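Local coordinates for protein protease Do-like 2, chloroplastic (PDB 4FLN) that cleaves proteins as a chloroplast serine protease, making the primary cut in the photodamaged D1 protein of photosystem II, at residues Val53-Thr58 and Thr97-Lys102; Lys85-Ala90 and Ile123-Val128; Leu271-Asn276 and Gly340-Gly345; Glu277-Arg282 and Asp298-Phe303. All coordinates share one frame; numbering follows the deposited sequence.

Contact 1 (Val53-Thr58 and Thr97-Lys102)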
# COMPACT_ATOMS: atom_id res chain seq x y z
N VAL B 53 2.20 0.66 36.92
CA VAL B 53 3.27 -0.33 36.89
C VAL B 53 4.35 0.02 35.89
O VAL B 53 4.08 0.10 34.69
CB VAL B 53 2.73 -1.73 36.52
CG1 VAL B 53 3.87 -2.72 36.35
CG2 VAL B 53 1.75 -2.22 37.57
N TYR B 54 5.57 0.21 36.37
CA TYR B 54 6.71 0.42 35.48
C TYR B 54 7.56 -0.84 35.49
O TYR B 54 7.92 -1.36 36.55
CB TYR B 54 7.55 1.60 35.93
CG TYR B 54 6.80 2.91 36.03
CD1 TYR B 54 6.97 3.90 35.08
CD2 TYR B 54 5.94 3.15 37.09
CE1 TYR B 54 6.29 5.10 35.18
CE2 TYR B 54 5.25 4.35 37.19
CZ TYR B 54 5.43 5.32 36.24
OH TYR B 54 4.75 6.51 36.35
N CYS B 55 7.89 -1.31 34.29
CA CYS B 55 8.67 -2.53 34.15
C CYS B 55 9.68 -2.46 33.01
O CYS B 55 9.36 -2.06 31.89
CB CYS B 55 7.75 -3.73 33.93
SG CYS B 55 8.62 -5.22 33.40
N THR B 56 10.91 -2.86 33.31
CA THR B 56 11.97 -2.92 32.32
C THR B 56 12.05 -4.33 31.76
O THR B 56 12.11 -5.29 32.52
CB THR B 56 13.31 -2.52 32.93
OG1 THR B 56 13.24 -1.14 33.33
CG2 THR B 56 14.43 -2.68 31.94
N HIS B 57 12.04 -4.45 30.44
CA HIS B 57 11.95 -5.76 29.79
C HIS B 57 13.22 -6.13 29.04
O HIS B 57 13.59 -5.46 28.08
CB HIS B 57 10.78 -5.79 28.81
CG HIS B 57 9.45 -5.55 29.45
ND1 HIS B 57 8.66 -6.57 29.94
CD2 HIS B 57 8.78 -4.40 29.70
CE1 HIS B 57 7.56 -6.06 30.45
NE2 HIS B 57 7.60 -4.75 30.32
N THR B 58 13.89 -7.20 29.47
CA THR B 58 14.93 -7.79 28.64
C THR B 58 14.53 -9.19 28.22
O THR B 58 14.62 -10.12 29.01
CB THR B 58 16.26 -7.89 29.39
OG1 THR B 58 16.53 -6.66 30.07
CG2 THR B 58 17.38 -8.21 28.41
N THR B 97 13.27 -7.23 34.29
CA THR B 97 14.59 -6.87 34.79
C THR B 97 14.42 -6.19 36.14
O THR B 97 15.12 -6.49 37.11
CB THR B 97 15.30 -5.92 33.84
OG1 THR B 97 15.60 -6.61 32.62
CG2 THR B 97 16.59 -5.42 34.46
N GLN B 98 13.48 -5.25 36.18
CA GLN B 98 13.06 -4.62 37.42
C GLN B 98 11.62 -4.15 37.28
O GLN B 98 11.13 -3.88 36.18
CB GLN B 98 13.99 -3.46 37.79
CG GLN B 98 13.99 -2.33 36.79
CD GLN B 98 14.89 -1.18 37.20
OE1 GLN B 98 14.66 -0.04 36.82
NE2 GLN B 98 15.94 -1.49 37.96
N VAL B 99 10.93 -4.06 38.41
CA VAL B 99 9.53 -3.71 38.41
C VAL B 99 9.26 -2.68 39.50
O VAL B 99 9.62 -2.88 40.67
CB VAL B 99 8.66 -4.95 38.60
CG1 VAL B 99 7.19 -4.57 38.68
CG2 VAL B 99 8.91 -5.94 37.47
N LYS B 100 8.65 -1.57 39.10
CA LYS B 100 8.43 -0.46 40.01
C LYS B 100 6.97 -0.06 39.97
O LYS B 100 6.32 -0.13 38.93
CB LYS B 100 9.32 0.72 39.61
CG LYS B 100 10.40 0.36 38.59
CD LYS B 100 10.67 1.51 37.62
CE LYS B 100 11.61 1.09 36.49
NZ LYS B 100 11.75 2.14 35.44
N VAL B 101 6.43 0.35 41.11
CA VAL B 101 5.03 0.73 41.16
C VAL B 101 4.84 2.08 41.83
O VAL B 101 5.59 2.47 42.73
CB VAL B 101 4.19 -0.34 41.88
CG1 VAL B 101 4.13 -1.59 41.03
CG2 VAL B 101 4.77 -0.63 43.25
N LYS B 102 3.82 2.80 41.39
CA LYS B 102 3.60 4.16 41.87
C LYS B 102 2.17 4.31 42.36
O LYS B 102 1.22 4.00 41.64
CB LYS B 102 3.92 5.16 40.76
CG LYS B 102 3.98 6.62 41.19
CD LYS B 102 4.49 7.49 40.04
CE LYS B 102 4.48 8.98 40.38
NZ LYS B 102 3.10 9.57 40.37

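Contact 2 (Lys85-Ala90 and Ile123-Val128)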
# COMPACT_ATOMS: atom_id res chain seq x y z
N LYS B 85 -0.35 -7.98 48.74
CA LYS B 85 -0.21 -8.36 47.33
C LYS B 85 -0.82 -7.37 46.32
O LYS B 85 -1.81 -6.70 46.60
CB LYS B 85 -0.77 -9.77 47.13
CG LYS B 85 -0.09 -10.83 48.02
CD LYS B 85 -0.76 -12.20 47.92
CE LYS B 85 -2.19 -12.18 48.49
NZ LYS B 85 -2.98 -13.42 48.18
N LEU B 86 -0.19 -7.28 45.16
CA LEU B 86 -0.72 -6.52 44.03
C LEU B 86 -1.03 -7.44 42.86
O LEU B 86 -0.25 -8.34 42.52
CB LEU B 86 0.29 -5.45 43.58
CG LEU B 86 0.56 -4.35 44.58
CD1 LEU B 86 1.56 -3.34 44.02
CD2 LEU B 86 -0.75 -3.67 44.96
N LEU B 87 -2.17 -7.22 42.22
CA LEU B 87 -2.58 -8.04 41.09
C LEU B 87 -2.26 -7.32 39.79
O LEU B 87 -2.41 -6.11 39.70
CB LEU B 87 -4.09 -8.29 41.18
CG LEU B 87 -4.67 -9.50 40.46
CD1 LEU B 87 -3.71 -10.66 40.50
CD2 LEU B 87 -5.98 -9.89 41.13
N THR B 88 -1.82 -8.06 38.79
CA THR B 88 -1.60 -7.47 37.47
C THR B 88 -1.63 -8.50 36.35
O THR B 88 -1.87 -9.67 36.59
CB THR B 88 -0.28 -6.68 37.41
OG1 THR B 88 -0.28 -5.86 36.23
CG2 THR B 88 0.92 -7.62 37.37
N ASN B 89 -1.42 -8.05 35.12
CA ASN B 89 -1.27 -8.98 34.01
C ASN B 89 0.16 -9.50 34.00
O ASN B 89 1.08 -8.80 34.42
CB ASN B 89 -1.59 -8.31 32.68
CG ASN B 89 -3.06 -8.12 32.48
OD1 ASN B 89 -3.53 -7.01 32.22
ND2 ASN B 89 -3.82 -9.19 32.62
N ALA B 90 0.35 -10.72 33.54
CA ALA B 90 1.69 -11.26 33.51
C ALA B 90 2.52 -10.55 32.45
O ALA B 90 3.71 -10.32 32.63
CB ALA B 90 1.65 -12.74 33.28
N ILE B 123 -1.94 -13.54 34.42
CA ILE B 123 -2.05 -12.92 35.72
C ILE B 123 -0.70 -12.95 36.42
O ILE B 123 0.09 -13.89 36.24
CB ILE B 123 -3.12 -13.64 36.59
CG1 ILE B 123 -4.51 -13.46 35.99
CG2 ILE B 123 -3.10 -13.14 38.03
CD1 ILE B 123 -5.58 -14.23 36.72
N ALA B 124 -0.41 -11.92 37.20
CA ALA B 124 0.79 -11.93 38.01
C ALA B 124 0.51 -11.26 39.34
O ALA B 124 -0.28 -10.31 39.42
CB ALA B 124 1.94 -11.26 37.30
N LEU B 125 1.13 -11.78 40.39
CA LEU B 125 1.02 -11.20 41.70
C LEU B 125 2.33 -10.49 41.99
O LEU B 125 3.38 -10.94 41.54
CB LEU B 125 0.76 -12.29 42.73
CG LEU B 125 -0.40 -12.04 43.69
CD1 LEU B 125 -1.60 -11.51 42.94
CD2 LEU B 125 -0.75 -13.32 44.43
N LEU B 126 2.26 -9.38 42.70
CA LEU B 126 3.48 -8.68 43.09
C LEU B 126 3.46 -8.38 44.59
O LEU B 126 2.39 -8.15 45.18
CB LEU B 126 3.64 -7.37 42.32
CG LEU B 126 3.57 -7.33 40.79
CD1 LEU B 126 3.58 -5.88 40.34
CD2 LEU B 126 4.72 -8.08 40.16
N SER B 127 4.64 -8.37 45.19
CA SER B 127 4.79 -7.96 46.58
C SER B 127 5.54 -6.63 46.59
O SER B 127 6.28 -6.33 45.65
CB SER B 127 5.56 -9.00 47.40
OG SER B 127 6.91 -9.12 46.96
N VAL B 128 5.32 -5.82 47.62
CA VAL B 128 5.99 -4.53 47.69
C VAL B 128 6.63 -4.23 49.05
O VAL B 128 6.11 -4.59 50.10
CB VAL B 128 5.08 -3.37 47.27
CG1 VAL B 128 5.31 -2.15 48.15
CG2 VAL B 128 5.33 -3.03 45.81

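Contact 3 (Leu271-Asn276 and Gly340-Gly345)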
# COMPACT_ATOMS: atom_id res chain seq x y z
N LEU B 271 -23.94 -43.71 15.41
CA LEU B 271 -23.21 -43.84 16.66
C LEU B 271 -24.07 -44.32 17.82
O LEU B 271 -23.56 -44.60 18.91
CB LEU B 271 -22.53 -42.51 16.99
CG LEU B 271 -21.18 -42.37 16.30
CD1 LEU B 271 -20.78 -40.92 16.12
CD2 LEU B 271 -20.14 -43.12 17.10
N LYS B 272 -25.38 -44.44 17.59
CA LYS B 272 -26.31 -44.89 18.61
C LYS B 272 -26.36 -43.92 19.78
O LYS B 272 -26.36 -44.32 20.94
CB LYS B 272 -25.95 -46.30 19.11
CG LYS B 272 -26.73 -47.42 18.43
CD LYS B 272 -26.73 -47.28 16.91
CE LYS B 272 -27.57 -48.37 16.24
NZ LYS B 272 -27.66 -48.18 14.76
N VAL B 273 -26.41 -42.63 19.45
CA VAL B 273 -26.58 -41.57 20.44
C VAL B 273 -28.05 -41.16 20.51
O VAL B 273 -28.61 -40.72 19.51
CB VAL B 273 -25.75 -40.34 20.06
CG1 VAL B 273 -26.05 -39.18 20.98
CG2 VAL B 273 -24.27 -40.67 20.06
N PRO B 274 -28.68 -41.33 21.68
CA PRO B 274 -30.09 -40.92 21.86
C PRO B 274 -30.31 -39.41 22.08
O PRO B 274 -29.46 -38.71 22.65
CB PRO B 274 -30.53 -41.71 23.10
CG PRO B 274 -29.48 -42.78 23.28
CD PRO B 274 -28.21 -42.16 22.79
N THR B 275 -31.47 -38.94 21.64
CA THR B 275 -31.85 -37.53 21.65
C THR B 275 -30.80 -36.63 21.01
O THR B 275 -30.14 -37.03 20.05
CB THR B 275 -32.10 -37.02 23.09
OG1 THR B 275 -30.96 -37.32 23.90
CG2 THR B 275 -33.34 -37.67 23.68
N ASN B 276 -30.63 -35.44 21.56
CA ASN B 276 -29.56 -34.56 21.10
C ASN B 276 -28.55 -34.32 22.21
O ASN B 276 -28.75 -33.46 23.07
CB ASN B 276 -30.16 -33.23 20.64
CG ASN B 276 -31.21 -32.69 21.61
OD1 ASN B 276 -31.44 -33.28 22.66
ND2 ASN B 276 -31.83 -31.57 21.25
N GLY B 340 -19.21 -39.55 31.56
CA GLY B 340 -20.15 -40.43 30.89
C GLY B 340 -19.92 -40.57 29.40
O GLY B 340 -19.92 -39.59 28.65
N ILE B 341 -19.78 -41.82 28.96
CA ILE B 341 -19.39 -42.10 27.59
C ILE B 341 -20.36 -43.07 26.93
O ILE B 341 -21.02 -43.86 27.60
CB ILE B 341 -17.94 -42.66 27.56
CG1 ILE B 341 -17.03 -41.67 26.86
CG2 ILE B 341 -17.85 -44.05 26.93
CD1 ILE B 341 -17.06 -40.33 27.52
N ILE B 342 -20.45 -42.98 25.62
CA ILE B 342 -21.09 -44.04 24.85
C ILE B 342 -20.02 -44.66 23.97
O ILE B 342 -19.45 -43.99 23.10
CB ILE B 342 -22.27 -43.53 23.99
CG1 ILE B 342 -23.35 -42.91 24.88
CG2 ILE B 342 -22.83 -44.68 23.14
CD1 ILE B 342 -24.58 -42.46 24.13
N ARG B 343 -19.73 -45.92 24.23
CA ARG B 343 -18.74 -46.67 23.47
C ARG B 343 -19.46 -47.83 22.79
O ARG B 343 -20.30 -48.47 23.41
CB ARG B 343 -17.63 -47.18 24.39
CG ARG B 343 -16.61 -48.05 23.68
CD ARG B 343 -15.45 -48.37 24.59
NE ARG B 343 -14.70 -47.16 24.90
CZ ARG B 343 -13.97 -46.99 25.99
NH1 ARG B 343 -13.90 -47.95 26.91
NH2 ARG B 343 -13.32 -45.85 26.17
N ALA B 344 -19.14 -48.08 21.53
CA ALA B 344 -19.98 -48.97 20.73
C ALA B 344 -21.38 -48.39 20.80
O ALA B 344 -21.64 -47.26 20.35
CB ALA B 344 -19.96 -50.36 21.28
N GLY B 345 -22.30 -49.17 21.37
CA GLY B 345 -23.63 -48.64 21.61
C GLY B 345 -23.93 -48.45 23.08
O GLY B 345 -25.05 -48.13 23.45

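Contact 4 (Glu277-Arg282 and Asp298-Phe303)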
# COMPACT_ATOMS: atom_id res chain seq x y z
N GLU B 277 -27.44 -35.04 22.14
CA GLU B 277 -26.40 -34.95 23.15
C GLU B 277 -25.09 -35.50 22.61
O GLU B 277 -25.07 -36.31 21.69
CB GLU B 277 -26.79 -35.74 24.40
CG GLU B 277 -27.69 -35.00 25.38
CD GLU B 277 -27.76 -35.67 26.73
OE1 GLU B 277 -27.17 -36.76 26.88
OE2 GLU B 277 -28.39 -35.10 27.65
N GLY B 278 -23.99 -35.06 23.20
CA GLY B 278 -22.72 -35.69 22.92
C GLY B 278 -21.87 -35.09 21.82
O GLY B 278 -22.35 -34.59 20.81
N VAL B 279 -20.57 -35.20 22.04
CA VAL B 279 -19.59 -34.82 21.05
C VAL B 279 -18.71 -36.05 20.79
O VAL B 279 -18.43 -36.82 21.71
CB VAL B 279 -18.78 -33.62 21.55
CG1 VAL B 279 -19.68 -32.42 21.66
CG2 VAL B 279 -18.18 -33.90 22.91
N LEU B 280 -18.32 -36.25 19.53
CA LEU B 280 -17.53 -37.42 19.14
C LEU B 280 -16.02 -37.21 19.35
O LEU B 280 -15.48 -36.16 19.00
CB LEU B 280 -17.81 -37.78 17.68
CG LEU B 280 -17.15 -39.00 17.04
CD1 LEU B 280 -17.45 -40.28 17.81
CD2 LEU B 280 -17.61 -39.15 15.59
N VAL B 281 -15.35 -38.20 19.92
CA VAL B 281 -13.93 -38.09 20.15
C VAL B 281 -13.19 -38.50 18.89
O VAL B 281 -13.25 -39.65 18.46
CB VAL B 281 -13.49 -39.01 21.29
CG1 VAL B 281 -11.97 -38.97 21.46
CG2 VAL B 281 -14.20 -38.61 22.56
N ARG B 282 -12.53 -37.53 18.27
CA ARG B 282 -11.76 -37.72 17.05
C ARG B 282 -10.30 -38.12 17.26
O ARG B 282 -9.74 -38.88 16.49
CB ARG B 282 -11.89 -36.49 16.15
CG ARG B 282 -13.31 -36.26 15.66
CD ARG B 282 -13.75 -37.31 14.63
NE ARG B 282 -14.01 -38.60 15.25
CZ ARG B 282 -13.90 -39.76 14.62
NH1 ARG B 282 -13.54 -39.80 13.35
NH2 ARG B 282 -14.16 -40.90 15.26
N ASP B 298 -15.55 -42.73 20.69
CA ASP B 298 -16.27 -42.47 21.93
C ASP B 298 -17.08 -41.18 21.82
O ASP B 298 -16.63 -40.18 21.26
CB ASP B 298 -15.30 -42.39 23.11
CG ASP B 298 -14.74 -43.74 23.51
OD1 ASP B 298 -15.01 -44.74 22.80
OD2 ASP B 298 -14.01 -43.81 24.52
N VAL B 299 -18.29 -41.21 22.36
CA VAL B 299 -19.09 -40.01 22.39
C VAL B 299 -19.20 -39.57 23.83
O VAL B 299 -19.90 -40.21 24.60
CB VAL B 299 -20.50 -40.28 21.89
CG1 VAL B 299 -21.34 -39.00 21.95
CG2 VAL B 299 -20.46 -40.88 20.48
N ILE B 300 -18.52 -38.49 24.21
CA ILE B 300 -18.71 -38.07 25.59
C ILE B 300 -20.11 -37.47 25.72
O ILE B 300 -20.57 -36.70 24.88
CB ILE B 300 -17.58 -37.16 26.22
CG1 ILE B 300 -18.09 -35.75 26.44
CG2 ILE B 300 -16.22 -37.24 25.49
CD1 ILE B 300 -17.88 -35.28 27.85
N VAL B 301 -20.77 -37.87 26.80
CA VAL B 301 -22.18 -37.65 27.02
C VAL B 301 -22.41 -36.79 28.29
O VAL B 301 -23.17 -35.82 28.27
CB VAL B 301 -22.96 -38.98 27.01
CG1 VAL B 301 -24.00 -39.01 28.11
CG2 VAL B 301 -23.60 -39.19 25.63
N SER B 302 -21.83 -37.21 29.40
CA SER B 302 -21.85 -36.38 30.60
C SER B 302 -20.44 -36.04 31.06
O SER B 302 -19.47 -36.68 30.66
CB SER B 302 -22.61 -37.10 31.72
OG SER B 302 -22.15 -38.43 31.87
N PHE B 303 -20.33 -35.00 31.87
CA PHE B 303 -19.07 -34.67 32.52
C PHE B 303 -19.40 -34.25 33.94
O PHE B 303 -20.10 -33.26 34.13
CB PHE B 303 -18.39 -33.54 31.75
CG PHE B 303 -17.08 -33.11 32.32
CD1 PHE B 303 -15.89 -33.49 31.72
CD2 PHE B 303 -17.02 -32.32 33.44
CE1 PHE B 303 -14.68 -33.08 32.22
CE2 PHE B 303 -15.81 -31.91 33.97
CZ PHE B 303 -14.64 -32.29 33.35

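Contact 1 (Val53-Thr58 and Thr97-Lys102)
Tyr54 and Lys100 form an antiparallel hydrogen-bonded pair, their backbones joined from Tyr54 N to Lys100 O and from Lys100 N to Tyr54 O, both at 2.7 Å. The side chain of Lys100 then lies across the partner strand. Its CB stands 4.0 Å from Tyr54 O and CG closes to 3.6 Å from the same oxygen; a bend at chi2 (145°) swings CD to 3.5 Å from Tyr54 CB. CE passes on toward Thr56, and NZ ends 4.2 Å from Thr56 OG1, too far for a hydrogen bond. With an alanine in place of Lys100, the methylenes over Tyr54 CB would be gone and that stretch of the strand would probably lose its cover. The phenol ring leans the other way, its CE2 edge 3.9 Å from Lys102 CB, while Lys109 makes a cation-pi contact with it. Val53, Cys55, Val99 and Val101 share the face that looks into the N-terminal barrel of the protease domain. Where the strand pair ends, the hydroxyl of Thr58 donates to Thr97 OG1 at 2.7 Å. Paired backbones thus hold the strands together between an apolar inner face and a mixed, partly polar outer one, part of which packs on a second subunit.

Contact 2 (Lys85-Ala90 and Ile123-Val128)
The flat groups that Leu86 and Leu126 bring together are peptides, not rings: Leu86 N bonds to Leu126 O and Leu126 N to Leu86 O, both at 2.7 Å. Around the Leu86 carbonyl, the CA of Leu125 adds a C-H...O contact from beside the N-H of Leu126. At the next hydrogen-bonded pair, the N-H of Ala124 comes to Thr88 O from above the carbonyl plane, 44° out of it, and the return bond runs from Thr88 N to Ala124 O at 2.8 Å. Leu87 and Leu125 share one face of this ladder, packing on Val236 and Leu240 of helix 233-246. Leu87 CD1 reaches across to Leu125 CD1 and also lies 3.6 Å from Ile123 CG2; its CG is anti to the backbone N (chi1 -157°), which turns that branch toward the other strand. The second branch of Leu125, CD2, rests 3.7 Å from Lys85 CD. Were Leu125 an alanine, Leu87 CD1 and Lys85 CD would probably lose a common neighbour, opening a gap beneath the helix. On the reverse face Thr88 CG2 packs 3.8 Å from Ala124 CB. These strands belong to the N-terminal barrel of the chymotrypsin-like fold, and they lead to His91 and leave from Asp122, probably charge-relay residues as in related proteases.

Contact 3 (Leu271-Asn276 and Gly340-Gly345)
Ile342 meets the 271-276 loop through the end of its side chain. CD1 approaches Pro274 CD most closely, at 3.9 Å, the delta methyl meeting the pyrrolidine ring at that carbon. The same methyl stands 4.1 Å from Lys272 O and 4.5 Å from Val273 CG2, so a single carbon serves three successive residues of the loop. Its CG1 is anti to the carbonyl carbon (chi1 -60°) and the chain is extended beyond it, which carries CD1 out to the loop; the CG2 branch stays nearer the strand, 4.3 Å from Leu271 O. A second, looser touch joins Lys272 CB to Gly345 CA at 4.1 Å. No hydrogen bond crosses between the segments, and the contact is small and made by van der Waals touches. It lies in the first PDZ domain, of the circularly permuted kind known from Deg and HtrA proteases, where the turn leaving helix 265-271 meets the end of strand 336-343. The turn is a Schellman motif: Lys272 takes positive phi (64°) and closes the helix with two bonds back into its last turn, and this directs Val273 and Pro274 past the strand. Behind them Leu271 and Val273 both rest on Val299, whose backbone also bonds to that of Ile342. Farther out, Lys272 packs against Tyr464 of a third subunit, while Asn276 touches Arg108 of a fourth.

Contact 4 (Glu277-Arg282 and Asp298-Phe303)
Val279 and Ile300 are joined through their backbones as an antiparallel hydrogen-bonded pair: Val279 N donates to Ile300 O at 3.2 Å, while the return bond from Ile300 N is weak. A firmer bond runs from Val281 N to Asp298 O at 2.7 Å, giving the loop residue before strand 299-303 a hold on the partner strand. C-H...O contacts supplement these, notably from Gly278 CA to Ile300 O. Apolar packing falls on both faces. On one, Val279 CG2 lies alongside Ile300 CG1 at 4.0 Å, both side chains pointing the same way, and Ile300 CG2 meets Val281 CG2 at about a right angle, 3.8 Å away. On the other, Leu280 CD1 crosses to Val299 CG2 at 4.1 Å; the CG of Leu280 is anti to the backbone N (chi1 -177°), which brings CD1 over toward the partner strand. Val299 CG1 sits 3.7 Å from Gly278 CA, over a glycine whose backbone angles (phi 93°, psi 147°) would crowd a CB against the carbonyl O before it. Among charged groups, Asp298 turns its carboxylate out of the contact to a salt bridge with Arg343. The two strands lie mid-sheet in the first PDZ domain: strand 257-261 flanks 279-284, and strand 336-343 flanks 299-303.

Overall arrangement
From the N terminus, strand 50-57 waits for 96-102 to close contact 1, but 85-88 has opened contact 2 before that happens and 123-129 completes it later. The two therefore cross along the chain. Together they tie strands of the N-terminal protease barrel, and they meet inside it, Val101 and Val99 packing on Val128 and Leu126. Contact 3 opens only much later, in the first PDZ domain, and encloses contact 4, whose loop is nested within its own. These two share a sheet, with centres about 8 Å apart. Between the pairs lies the second barrel in sequence; the centres of contacts 2 and 4 are about 39 Å apart.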